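Hypothetical protein PG1100 (Porphyromonas gingivalis, PDB 1ZBS) is of unknown function but is probably a sugar kinase of the ASKHA (actin-like ATPase) superfamily, putatively phosphorylating N-acetylglucosamine. Local coordinates at residues Leu23-Thr28 / Ser269-Leu274; Ser29-Phe34 / Val63-Ala68; Ala211-Val216 / Arg249-Ser254; Glu169-Glu174 / Ser200-Gln205; Ala132-Leu137 / Leu229-Pro234. All coordinates share one frame; numbering follows the deposited sequence.

Overall arrangement
The five contacts spread over the two lobes of an actin-like fold, each lobe built round a mixed five-stranded sheet of order 3-2-1-4-5. Interactions 1 and 2 both reach the sheet of strand 2-7 and touch where Leu274 packs on Tyr66; the first is a charged, half-exposed crossing to the C-terminal helix, the second partly buried, apolar at Ile31-Phe65 and polar at Asn32-Ala68. Interactions 3 and 4 belong to the helical part of the other lobe and meet through Ile203, one aliphatic and phenolic, the other aromatic. Interaction 5, across the chain's centre from interaction 1, packs a turn on the outermost strand of the second sheet near the subunit interface.

Interaction 1 of 5, residues Leu23-Thr28 / Ser269-Leu274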
# COMPACT_ATOMS: atom_id res chain seq x y z
N LEU A 23 23.57 31.94 9.10
CA LEU A 23 23.77 33.10 8.24
C LEU A 23 22.93 32.93 6.98
O LEU A 23 22.63 33.91 6.29
CB LEU A 23 25.24 33.24 7.85
CG LEU A 23 26.23 33.34 9.00
CD1 LEU A 23 27.60 33.65 8.41
CD2 LEU A 23 25.82 34.43 10.00
N GLY A 24 22.55 31.69 6.70
CA GLY A 24 21.74 31.39 5.53
C GLY A 24 20.77 30.25 5.80
O GLY A 24 21.02 29.41 6.67
N ARG A 25 19.67 30.21 5.06
CA ARG A 25 18.65 29.18 5.22
C ARG A 25 17.90 29.09 3.89
O ARG A 25 16.99 29.88 3.61
CB ARG A 25 17.75 29.56 6.41
CG ARG A 25 16.89 28.45 7.06
CD ARG A 25 17.68 27.22 7.56
NE ARG A 25 16.78 26.16 8.04
CZ ARG A 25 16.15 26.19 9.22
NH1 ARG A 25 16.33 27.22 10.04
NH2 ARG A 25 15.30 25.21 9.56
N PHE A 26 18.31 28.15 3.04
CA PHE A 26 17.72 27.95 1.71
C PHE A 26 16.62 26.90 1.75
O PHE A 26 16.42 26.23 2.76
CB PHE A 26 18.79 27.49 0.71
CG PHE A 26 20.08 28.24 0.83
CD1 PHE A 26 21.29 27.56 0.77
CD2 PHE A 26 20.09 29.61 1.04
CE1 PHE A 26 22.49 28.24 0.92
CE2 PHE A 26 21.28 30.31 1.18
CZ PHE A 26 22.48 29.62 1.12
N GLN A 27 15.94 26.74 0.63
CA GLN A 27 14.85 25.77 0.53
C GLN A 27 14.85 25.15 -0.87
O GLN A 27 14.39 25.78 -1.82
CB GLN A 27 13.51 26.48 0.77
CG GLN A 27 12.47 25.68 1.54
CD GLN A 27 12.67 25.77 3.04
OE1 GLN A 27 13.46 25.01 3.63
NE2 GLN A 27 11.97 26.71 3.68
N THR A 28 15.37 23.94 -0.99
CA THR A 28 15.37 23.26 -2.28
C THR A 28 14.52 22.01 -2.14
O THR A 28 13.71 21.92 -1.22
CB THR A 28 16.79 22.85 -2.72
OG1 THR A 28 16.75 22.36 -4.06
CG2 THR A 28 17.33 21.75 -1.82
N SER A 269 11.87 20.27 12.95
CA SER A 269 13.15 20.19 12.22
C SER A 269 14.36 19.91 13.12
O SER A 269 14.38 20.28 14.29
CB SER A 269 13.38 21.51 11.45
OG SER A 269 14.73 21.65 11.03
N PRO A 270 15.37 19.22 12.58
CA PRO A 270 16.58 18.92 13.36
C PRO A 270 17.64 19.97 13.05
O PRO A 270 18.76 19.92 13.56
CB PRO A 270 16.99 17.56 12.83
CG PRO A 270 16.67 17.69 11.37
CD PRO A 270 15.29 18.34 11.40
N MSE A 271 17.29 20.93 12.20
CA MSE A 271 18.24 21.94 11.80
C MSE A 271 18.93 22.64 12.96
O MSE A 271 20.16 22.64 13.04
CB MSE A 271 17.58 22.98 10.90
CG MSE A 271 18.60 23.81 10.16
SE MSE A 271 19.91 22.71 9.21
CE MSE A 271 21.30 22.60 10.53
N GLU A 272 18.16 23.25 13.86
CA GLU A 272 18.74 23.93 15.01
C GLU A 272 19.69 22.98 15.74
O GLU A 272 20.76 23.37 16.19
CB GLU A 272 17.65 24.40 15.97
CG GLU A 272 16.85 25.59 15.46
CD GLU A 272 17.73 26.79 15.14
OE1 GLU A 272 18.53 27.20 16.02
OE2 GLU A 272 17.62 27.32 14.01
N GLY A 273 19.27 21.72 15.82
CA GLY A 273 20.08 20.72 16.48
C GLY A 273 21.36 20.41 15.73
O GLY A 273 22.41 20.27 16.36
N LEU A 274 21.29 20.30 14.41
CA LEU A 274 22.50 20.01 13.63
C LEU A 274 23.47 21.17 13.62
O LEU A 274 24.67 20.98 13.41
CB LEU A 274 22.16 19.66 12.18
CG LEU A 274 21.87 18.22 11.76
CD1 LEU A 274 22.68 17.24 12.62
CD2 LEU A 274 20.41 17.95 11.89
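The guanidinium of Arg25 lies over the side chain of Met271, a selenomethionine in this crystal. CG of Met271 sits above the centre of the planar group, 3.5 Å from Arg25 CZ, and Met271 CB comes equally near Arg25 NH2. This is apolar coverage of one face of the charged group, and the two side chains run antiparallel past one another. Glu272 adds an electrostatic term: its OE2 is 4.2 Å from Arg25 NH1, but well out of the guanidinium plane, so the charges attract without an N-H aimed at the oxygen. Ser269 OG stands near NH2 on an oblique line, already engaged as acceptor of a 2.9 Å bond from Met271 N that caps the start of the helix.

Arg25 reaches across because CG is anti to the backbone N (chi1 -162°) and the chain then bends at chi2. Its firm polar partner is Asp13, which takes NH2 in a salt bridge from the adjacent strand and would hold the group over Met271. On the other side, Met271 bends at chi2 and chi3, carrying its selenium away from the arginine while the residue packs on Ile4. The contact thus joins edge strand 21-29, just past its classic beta bulge against Ile16, to the start of helix 271-280; Pro270 just before that helix and Leu274 within it rest on helix 97-105 and strand 2-7.

Interaction 2 of 5, residues Ser29-Phe34 / Val63-Ala68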
# COMPACT_ATOMS: atom_id res chain seq x y z
N SER A 29 14.69 21.05 -3.03
CA SER A 29 13.89 19.84 -2.94
C SER A 29 14.62 18.57 -3.36
O SER A 29 15.77 18.61 -3.81
CB SER A 29 12.62 20.00 -3.78
OG SER A 29 11.89 21.15 -3.39
N GLY A 30 13.93 17.45 -3.19
CA GLY A 30 14.47 16.16 -3.57
C GLY A 30 15.84 15.81 -3.02
O GLY A 30 16.07 15.83 -1.82
N ILE A 31 16.74 15.46 -3.93
CA ILE A 31 18.11 15.10 -3.58
C ILE A 31 18.17 13.81 -2.76
O ILE A 31 18.08 13.83 -1.53
CB ILE A 31 18.81 16.24 -2.81
CG1 ILE A 31 18.70 17.55 -3.61
CG2 ILE A 31 20.27 15.90 -2.60
CD1 ILE A 31 19.35 18.75 -2.95
N ASN A 32 18.31 12.68 -3.45
CA ASN A 32 18.39 11.37 -2.81
C ASN A 32 19.21 10.45 -3.71
O ASN A 32 18.79 10.09 -4.81
CB ASN A 32 16.98 10.79 -2.61
CG ASN A 32 17.00 9.40 -1.99
OD1 ASN A 32 18.07 8.82 -1.76
ND2 ASN A 32 15.82 8.86 -1.72
N PRO A 33 20.41 10.05 -3.24
CA PRO A 33 21.35 9.18 -3.96
C PRO A 33 20.85 7.77 -4.33
O PRO A 33 21.36 7.17 -5.27
CB PRO A 33 22.55 9.14 -3.02
CG PRO A 33 21.92 9.24 -1.68
CD PRO A 33 20.91 10.34 -1.89
N PHE A 34 19.89 7.25 -3.58
CA PHE A 34 19.36 5.91 -3.85
C PHE A 34 18.18 5.96 -4.80
O PHE A 34 17.95 5.03 -5.58
CB PHE A 34 18.91 5.23 -2.55
CG PHE A 34 18.58 3.77 -2.72
CD1 PHE A 34 17.48 3.22 -2.07
CD2 PHE A 34 19.38 2.95 -3.50
CE1 PHE A 34 17.18 1.86 -2.20
CE2 PHE A 34 19.10 1.59 -3.64
CZ PHE A 34 17.99 1.04 -2.99
N VAL A 63 30.89 20.81 4.45
CA VAL A 63 29.48 20.56 4.18
C VAL A 63 29.08 19.22 4.80
O VAL A 63 29.80 18.22 4.68
CB VAL A 63 29.20 20.56 2.64
CG1 VAL A 63 30.36 19.96 1.90
CG2 VAL A 63 27.93 19.77 2.34
N TYR A 64 27.93 19.23 5.46
CA TYR A 64 27.37 18.04 6.11
C TYR A 64 25.95 17.83 5.60
O TYR A 64 25.05 18.65 5.83
CB TYR A 64 27.35 18.22 7.64
CG TYR A 64 28.69 18.59 8.25
CD1 TYR A 64 29.02 19.92 8.50
CD2 TYR A 64 29.62 17.60 8.58
CE1 TYR A 64 30.25 20.26 9.08
CE2 TYR A 64 30.84 17.93 9.15
CZ TYR A 64 31.15 19.26 9.40
OH TYR A 64 32.36 19.58 10.00
N PHE A 65 25.76 16.72 4.89
CA PHE A 65 24.47 16.39 4.30
C PHE A 65 23.83 15.19 4.97
O PHE A 65 24.48 14.18 5.23
CB PHE A 65 24.65 16.13 2.81
CG PHE A 65 23.36 15.96 2.07
CD1 PHE A 65 22.74 14.71 1.99
CD2 PHE A 65 22.73 17.06 1.49
CE1 PHE A 65 21.53 14.56 1.33
CE2 PHE A 65 21.51 16.92 0.83
CZ PHE A 65 20.91 15.67 0.75
N TYR A 66 22.54 15.32 5.26
CA TYR A 66 21.77 14.27 5.89
C TYR A 66 20.51 14.08 5.05
O TYR A 66 19.76 15.03 4.82
CB TYR A 66 21.38 14.67 7.31
CG TYR A 66 22.56 14.82 8.24
CD1 TYR A 66 23.23 13.69 8.72
CD2 TYR A 66 23.01 16.08 8.64
CE1 TYR A 66 24.31 13.81 9.59
CE2 TYR A 66 24.10 16.21 9.50
CZ TYR A 66 24.74 15.07 9.97
OH TYR A 66 25.80 15.18 10.83
N GLY A 67 20.28 12.85 4.59
CA GLY A 67 19.09 12.60 3.78
C GLY A 67 18.73 11.13 3.67
O GLY A 67 19.60 10.26 3.73
N ALA A 68 17.44 10.86 3.50
CA ALA A 68 16.97 9.49 3.36
C ALA A 68 17.45 8.94 2.02
O ALA A 68 17.28 9.58 0.98
CB ALA A 68 15.45 9.44 3.43
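Ile31 and Phe65 meet where the loop after strand 21-29 passes over strand 62-67. From Ile31 CB, 4.2 Å from Phe65 CZ, the branch that does the touching is CG2: it reaches to 3.4 Å from CZ and 3.8 Å from CE2 of the same ring, on an oblique approach. CG2 lies anti to the backbone N, which directs it at the ring, while the longer branch, CG1 and CD1, leads off from Phe65. Thr12 and Trp14 of strand 11-18 also pack on Ile31, and Phe65 is further packed by Val94, Ser7 and Cys70.

One residue on, the contact turns polar. Asn32 CB is 3.8 Å from Ala68 O, and beyond it that oxygen sits over CG on one face of the amide: Asn32 CG and OD1 are each 3.0 Å from Ala68 O. Neither oxygen can donate to the other, and the ND2 approach has a poor angle, so this is close packing of polar groups without a bond. OD1 is held instead by Phe34 N at 3.0 Å, the donor lying 48° out of the carbonyl plane. That bond closes an Asx turn and fixes the amide's rotation. Ser7 OG bonds to the carbonyls of Gly30 and Ile31, tying the loop to strand 2-7. Such a loop, at the C-terminal ends of parallel strands 2-7 and 62-67, belongs to the N-terminal actin-like domain.

Interaction 3 of 5, residues Ala211-Val216 / Arg249-Ser254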
# COMPACT_ATOMS: atom_id res chain seq x y z
N ALA A 211 -13.60 9.15 15.51
CA ALA A 211 -13.08 8.27 14.47
C ALA A 211 -11.71 8.69 13.95
O ALA A 211 -10.86 7.86 13.68
CB ALA A 211 -14.07 8.19 13.33
N VAL A 212 -11.51 10.00 13.80
CA VAL A 212 -10.25 10.54 13.30
C VAL A 212 -9.15 10.40 14.34
O VAL A 212 -8.06 9.91 14.03
CB VAL A 212 -10.41 12.04 12.93
CG1 VAL A 212 -9.09 12.63 12.49
CG2 VAL A 212 -11.45 12.19 11.83
N TYR A 213 -9.43 10.83 15.57
CA TYR A 213 -8.48 10.77 16.67
C TYR A 213 -8.00 9.34 16.97
O TYR A 213 -6.81 9.10 17.10
CB TYR A 213 -9.08 11.40 17.94
CG TYR A 213 -8.11 11.51 19.10
CD1 TYR A 213 -7.80 10.41 19.89
CD2 TYR A 213 -7.45 12.71 19.36
CE1 TYR A 213 -6.85 10.49 20.91
CE2 TYR A 213 -6.49 12.81 20.37
CZ TYR A 213 -6.19 11.69 21.14
OH TYR A 213 -5.23 11.77 22.12
N SER A 214 -8.93 8.39 17.06
CA SER A 214 -8.53 7.02 17.35
C SER A 214 -7.70 6.45 16.19
O SER A 214 -6.83 5.61 16.40
CB SER A 214 -9.74 6.14 17.61
OG SER A 214 -10.44 5.87 16.41
N LEU A 215 -7.97 6.92 14.97
CA LEU A 215 -7.22 6.46 13.81
C LEU A 215 -5.75 6.89 13.95
O LEU A 215 -4.84 6.09 13.75
CB LEU A 215 -7.83 7.01 12.52
CG LEU A 215 -7.11 6.67 11.20
CD1 LEU A 215 -8.12 6.65 10.04
CD2 LEU A 215 -6.01 7.70 10.94
N VAL A 216 -5.53 8.16 14.29
CA VAL A 216 -4.18 8.68 14.45
C VAL A 216 -3.49 8.04 15.65
O VAL A 216 -2.30 7.72 15.61
CB VAL A 216 -4.19 10.21 14.62
CG1 VAL A 216 -2.79 10.72 14.91
CG2 VAL A 216 -4.72 10.84 13.33
N ARG A 249 1.82 16.30 18.02
CA ARG A 249 2.51 16.19 19.31
C ARG A 249 1.61 15.82 20.48
O ARG A 249 1.93 14.92 21.24
CB ARG A 249 3.29 17.48 19.62
CG ARG A 249 2.50 18.78 19.59
CD ARG A 249 3.38 19.95 20.04
NE ARG A 249 2.69 21.23 19.95
CZ ARG A 249 2.44 21.86 18.80
NH1 ARG A 249 2.82 21.33 17.65
NH2 ARG A 249 1.78 23.01 18.81
N GLU A 250 0.48 16.51 20.61
CA GLU A 250 -0.43 16.20 21.71
C GLU A 250 -0.78 14.72 21.70
O GLU A 250 -0.61 14.03 22.71
CB GLU A 250 -1.73 17.02 21.59
CG GLU A 250 -1.61 18.52 21.84
CD GLU A 250 -0.79 19.26 20.78
OE1 GLU A 250 -0.82 18.85 19.60
OE2 GLU A 250 -0.13 20.26 21.14
N VAL A 251 -1.28 14.23 20.57
CA VAL A 251 -1.67 12.83 20.45
C VAL A 251 -0.49 11.90 20.69
O VAL A 251 -0.63 10.85 21.33
CB VAL A 251 -2.26 12.52 19.06
CG1 VAL A 251 -2.75 11.09 19.02
CG2 VAL A 251 -3.40 13.48 18.76
N LEU A 252 0.68 12.28 20.18
CA LEU A 252 1.89 11.50 20.34
C LEU A 252 2.24 11.35 21.83
O LEU A 252 2.68 10.28 22.27
CB LEU A 252 3.05 12.17 19.58
CG LEU A 252 4.37 11.40 19.59
CD1 LEU A 252 4.13 10.01 19.03
CD2 LEU A 252 5.44 12.13 18.78
N SER A 253 2.04 12.42 22.61
CA SER A 253 2.31 12.38 24.05
C SER A 253 1.40 11.38 24.76
O SER A 253 1.86 10.57 25.56
CB SER A 253 2.09 13.75 24.69
OG SER A 253 3.27 14.54 24.69
N SER A 254 0.11 11.47 24.47
CA SER A 254 -0.87 10.59 25.09
C SER A 254 -0.55 9.13 24.82
O SER A 254 -0.64 8.29 25.71
CB SER A 254 -2.26 10.90 24.57
OG SER A 254 -3.16 9.87 24.94
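Tyr213 lays the CE2 side of its ring against Val251, with CE2 3.5 Å from Val251 CG2 along an oblique line. Farther out on the ring, CZ lies 4.1 Å from both CG1 and CG2 of Val251, so both methyls reach the phenol end from one side of the ring plane. Its hydroxyl then goes on to Ser254, one turn along the second helix, where Tyr213 OH is 3.9 Å from Ser254 CB; this is packing, not a polar bond. The tyrosine gets there with CG anti to the backbone N (chi1 -174°), which swings the ring from its flank position toward helix 249-258.

Val216 comes in at about a right angle to Val251 and supplies the second apolar touch, CG1 of Val216 to CG1 of Val251 at 4.1 Å. Val251 therefore sits between Tyr213 and Val216, residues one turn apart on helix 210-229, with Phe220 from the same helix also packing on it. Behind Val216 come Ile203, Leu207 and Tyr248. In the C-terminal lobe this is plain helix-helix packing: the axes of the two short segments pass 10.9 Å apart, a wide separation bridged by side chains, and cross at -61°.

Interaction 4 of 5, residues Glu169-Glu174 / Ser200-Gln205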
# COMPACT_ATOMS: atom_id res chain seq x y z
N GLU A 169 -17.71 13.77 1.80
CA GLU A 169 -18.03 14.81 0.83
C GLU A 169 -17.29 16.11 1.14
O GLU A 169 -16.91 16.84 0.24
CB GLU A 169 -19.55 15.07 0.79
CG GLU A 169 -20.37 13.88 0.32
CD GLU A 169 -20.82 12.98 1.46
OE1 GLU A 169 -19.96 12.51 2.23
OE2 GLU A 169 -22.04 12.75 1.59
N ALA A 170 -17.06 16.37 2.43
CA ALA A 170 -16.34 17.57 2.84
C ALA A 170 -14.87 17.48 2.41
O ALA A 170 -14.26 18.48 2.02
CB ALA A 170 -16.43 17.74 4.35
N PHE A 171 -14.31 16.26 2.49
CA PHE A 171 -12.93 15.96 2.13
C PHE A 171 -12.74 16.03 0.62
O PHE A 171 -11.87 16.74 0.11
CB PHE A 171 -12.55 14.55 2.61
CG PHE A 171 -11.16 14.10 2.19
CD1 PHE A 171 -10.04 14.46 2.92
CD2 PHE A 171 -10.99 13.30 1.06
CE1 PHE A 171 -8.75 14.03 2.55
CE2 PHE A 171 -9.71 12.86 0.67
CZ PHE A 171 -8.59 13.23 1.42
N LEU A 172 -13.56 15.28 -0.11
CA LEU A 172 -13.46 15.24 -1.56
C LEU A 172 -13.60 16.61 -2.23
O LEU A 172 -12.87 16.92 -3.18
CB LEU A 172 -14.50 14.26 -2.13
CG LEU A 172 -14.39 12.79 -1.68
CD1 LEU A 172 -15.55 11.99 -2.30
CD2 LEU A 172 -13.05 12.20 -2.14
N GLN A 173 -14.54 17.41 -1.74
CA GLN A 173 -14.78 18.74 -2.29
C GLN A 173 -13.64 19.74 -2.00
O GLN A 173 -13.33 20.60 -2.83
CB GLN A 173 -16.12 19.28 -1.77
CG GLN A 173 -17.36 18.73 -2.50
CD GLN A 173 -18.67 18.97 -1.73
OE1 GLN A 173 -18.78 19.91 -0.94
NE2 GLN A 173 -19.66 18.11 -1.97
N GLU A 174 -13.03 19.63 -0.83
CA GLU A 174 -11.94 20.53 -0.47
C GLU A 174 -10.76 20.36 -1.42
O GLU A 174 -10.11 21.33 -1.80
CB GLU A 174 -11.49 20.28 0.96
CG GLU A 174 -10.38 21.20 1.39
CD GLU A 174 -10.02 21.00 2.84
OE1 GLU A 174 -10.93 20.73 3.65
OE2 GLU A 174 -8.82 21.13 3.18
N SER A 200 -2.61 15.42 5.44
CA SER A 200 -2.44 15.48 6.88
C SER A 200 -3.15 16.69 7.50
O SER A 200 -3.84 16.56 8.51
CB SER A 200 -0.95 15.49 7.23
OG SER A 200 -0.77 15.09 8.58
N PRO A 201 -3.00 17.89 6.90
CA PRO A 201 -3.65 19.09 7.42
C PRO A 201 -5.15 18.95 7.65
O PRO A 201 -5.71 19.54 8.57
CB PRO A 201 -3.33 20.14 6.36
CG PRO A 201 -1.97 19.71 5.88
CD PRO A 201 -2.15 18.21 5.74
N PHE A 202 -5.81 18.16 6.80
CA PHE A 202 -7.25 17.93 6.92
C PHE A 202 -7.53 17.08 8.16
O PHE A 202 -8.46 17.34 8.93
CB PHE A 202 -7.79 17.21 5.68
CG PHE A 202 -9.27 17.00 5.70
CD1 PHE A 202 -10.14 17.99 5.25
CD2 PHE A 202 -9.81 15.83 6.23
CE1 PHE A 202 -11.52 17.82 5.32
CE2 PHE A 202 -11.19 15.65 6.31
CZ PHE A 202 -12.05 16.65 5.86
N ILE A 203 -6.70 16.05 8.34
CA ILE A 203 -6.83 15.15 9.47
C ILE A 203 -6.57 15.89 10.79
O ILE A 203 -7.39 15.86 11.71
CB ILE A 203 -5.84 13.97 9.34
CG1 ILE A 203 -6.22 13.13 8.10
CG2 ILE A 203 -5.84 13.13 10.60
CD1 ILE A 203 -5.27 11.98 7.78
N ALA A 204 -5.43 16.58 10.86
CA ALA A 204 -5.09 17.32 12.06
C ALA A 204 -6.19 18.30 12.44
O ALA A 204 -6.47 18.51 13.62
CB ALA A 204 -3.77 18.07 11.86
N GLN A 205 -6.82 18.90 11.44
CA GLN A 205 -7.88 19.87 11.69
C GLN A 205 -9.21 19.23 12.09
O GLN A 205 -10.17 19.94 12.39
CB GLN A 205 -8.07 20.77 10.47
CG GLN A 205 -7.01 21.86 10.36
CD GLN A 205 -7.16 22.73 9.13
OE1 GLN A 205 -8.27 23.14 8.76
NE2 GLN A 205 -6.04 23.04 8.49
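A T-shaped aromatic pair joins two helices in the all-helical part of the second ASKHA lobe: Phe171 of helix 167-174 points its ring edge at the face of Phe202 of helix 200-204. The centroids are 5.1 Å apart and the planes stand at 80°. Phe171 CD1 makes the approach, 3.6 Å from Phe202 CD2 and a little toward the rim of that ring. Nearer the backbone, Phe171 CB touches Phe202 CZ at 3.9 Å, so the phenylalanine from the second helix reaches right up to the first. Both rings leave with CG anti to the backbone N, and Phe202 spans most of the gap between axes that pass 11.7 Å apart and run 146° from each other.

This is the tight, buried side. Phe171 has further aromatic neighbours in Phe199, edge-to-face, and Tyr175, and it rests on Ile155 and Leu158 of helix 147-159. Phe202 is also met by Tyr175 and His206, making an aromatic cluster between the helices.

The outer side is more exposed and polar, and less of its surface is buried by the contact. Ala170 and Glu174 are both exposed; the alanine is loosely placed, contributing little beyond its carbonyl oxygen, well separated from Phe202 and oblique to the ring. Glu174 is fully extended, and its carboxylate is turned 56° from the ring plane. It brings OE1 to the ring's hydrogen-bearing edge, close to the ring plane: Glu174 OE1 lies 3.3 Å from Phe202 CD1 and 3.4 Å from Phe202 CE1.

Interaction 5 of 5, residues Ala132-Leu137 / Leu229-Pro234; sequences ANVSPL and LRYNRP
The ring of Tyr231 is the flat group of this contact, and two methyls of segment 132-137 slant in on opposite sides of its plane. On one side Ala132 CB comes to 4.0 Å from Tyr231 CE1. On the other, Val134 CG2 approaches CE1 and CZ, 3.9 Å from Tyr231 CZ, and lies 3.6 Å from Tyr231 OH. These two methyls belong to residues two apart in an extended segment, both with their side chains starting toward the tyrosine, while that of Asn133 between them starts away.

The phenol end also meets the backbone. Val134 N gives Tyr231 OH a weak bond of 3.3 Å, bent to 132° at the hydrogen. The hydroxyl's stronger partner is Ser122 OG, so at the end of an otherwise apolar, buried ring it is held by Ser122 OG of strand 120-125 and, weakly, by Val134 N. Tyr231 gets into position with CG anti to its carbonyl carbon (chi1 -69°), the ring leaving the type I turn Leu229-Asn232, whose closing bond from Asn232 N to Leu229 O is 2.7 Å.

The second subunit borders both segments: Lys160 of that subunit packs on Val134 and bonds to Pro136 O, and Arg230 NH2 bonds to Gly161 O of the same neighbour. Within the chain, the turn that follows helix 210-229 and leads to strand 238-241 packs against strand 130-133, outermost in this chain's second five-stranded sheet, the core of the C-terminal ASKHA domain.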
# COMPACT_ATOMS: atom_id res chain seq x y z
N ALA A 132 21.27 0.37 16.50
CA ALA A 132 20.22 -0.49 15.97
C ALA A 132 19.16 0.32 15.22
O ALA A 132 18.85 1.44 15.61
CB ALA A 132 19.57 -1.28 17.11
N ASN A 133 18.61 -0.26 14.15
CA ASN A 133 17.62 0.42 13.31
C ASN A 133 16.56 -0.55 12.79
O ASN A 133 16.89 -1.61 12.26
CB ASN A 133 18.32 1.06 12.11
CG ASN A 133 17.45 2.09 11.41
OD1 ASN A 133 16.30 1.83 11.06
ND2 ASN A 133 18.01 3.28 11.19
N VAL A 134 15.29 -0.19 12.93
CA VAL A 134 14.22 -1.04 12.42
C VAL A 134 13.85 -0.49 11.05
O VAL A 134 13.36 0.63 10.95
CB VAL A 134 13.00 -1.01 13.37
CG1 VAL A 134 11.84 -1.80 12.78
CG2 VAL A 134 13.39 -1.58 14.72
N SER A 135 14.10 -1.26 9.98
CA SER A 135 13.75 -0.78 8.63
C SER A 135 12.28 -0.39 8.65
O SER A 135 11.44 -1.17 9.08
CB SER A 135 13.94 -1.86 7.57
OG SER A 135 15.26 -2.39 7.57
N PRO A 136 11.96 0.83 8.17
CA PRO A 136 10.58 1.33 8.13
C PRO A 136 9.67 0.54 7.19
O PRO A 136 8.46 0.44 7.41
CB PRO A 136 10.75 2.79 7.73
CG PRO A 136 11.99 2.77 6.91
CD PRO A 136 12.91 1.84 7.66
N LEU A 137 10.24 -0.02 6.12
CA LEU A 137 9.47 -0.82 5.19
C LEU A 137 8.57 -0.07 4.22
O LEU A 137 7.92 -0.69 3.38
CB LEU A 137 8.65 -1.87 5.98
CG LEU A 137 9.25 -3.26 6.15
CD1 LEU A 137 10.75 -3.18 6.32
CD2 LEU A 137 8.60 -3.97 7.31
N LEU A 229 9.46 -0.52 21.00
CA LEU A 229 9.51 -1.53 22.04
C LEU A 229 10.66 -2.51 21.89
O LEU A 229 11.40 -2.78 22.84
CB LEU A 229 8.19 -2.30 22.09
CG LEU A 229 7.00 -1.54 22.65
CD1 LEU A 229 5.90 -2.55 22.93
CD2 LEU A 229 7.37 -0.79 23.94
N ARG A 230 10.81 -3.03 20.67
CA ARG A 230 11.85 -4.01 20.35
C ARG A 230 13.28 -3.61 20.71
O ARG A 230 14.19 -4.44 20.66
CB ARG A 230 11.78 -4.37 18.86
CG ARG A 230 10.71 -5.42 18.53
CD ARG A 230 11.07 -6.76 19.17
NE ARG A 230 10.30 -7.90 18.65
CZ ARG A 230 10.64 -9.17 18.85
NH1 ARG A 230 11.74 -9.47 19.54
NH2 ARG A 230 9.88 -10.15 18.39
N TYR A 231 13.49 -2.35 21.07
CA TYR A 231 14.84 -1.95 21.44
C TYR A 231 15.10 -2.37 22.88
O TYR A 231 16.25 -2.46 23.32
CB TYR A 231 15.04 -0.44 21.27
CG TYR A 231 15.04 0.04 19.83
CD1 TYR A 231 15.74 -0.65 18.84
CD2 TYR A 231 14.34 1.19 19.46
CE1 TYR A 231 15.74 -0.22 17.52
CE2 TYR A 231 14.33 1.64 18.14
CZ TYR A 231 15.04 0.93 17.18
OH TYR A 231 15.03 1.36 15.87
N ASN A 232 14.03 -2.63 23.62
CA ASN A 232 14.12 -3.06 25.02
C ASN A 232 14.88 -2.08 25.91
O ASN A 232 15.73 -2.48 26.70
CB ASN A 232 14.81 -4.43 25.10
CG ASN A 232 14.07 -5.51 24.33
OD1 ASN A 232 12.87 -5.69 24.50
ND2 ASN A 232 14.80 -6.23 23.48
N ARG A 233 14.56 -0.79 25.77
CA ARG A 233 15.20 0.25 26.56
C ARG A 233 14.21 1.34 27.00
O ARG A 233 14.41 2.52 26.70
CB ARG A 233 16.35 0.88 25.75
CG ARG A 233 17.55 -0.04 25.50
CD ARG A 233 18.25 -0.40 26.81
NE ARG A 233 18.75 0.77 27.52
CZ ARG A 233 19.88 1.41 27.21
NH1 ARG A 233 20.63 0.99 26.20
NH2 ARG A 233 20.26 2.48 27.90
N PRO A 234 13.14 0.96 27.72
CA PRO A 234 12.14 1.93 28.18
C PRO A 234 12.68 2.92 29.20
O PRO A 234 11.92 3.67 29.81
CB PRO A 234 11.04 1.04 28.75
CG PRO A 234 11.82 -0.10 29.31
CD PRO A 234 12.79 -0.39 28.19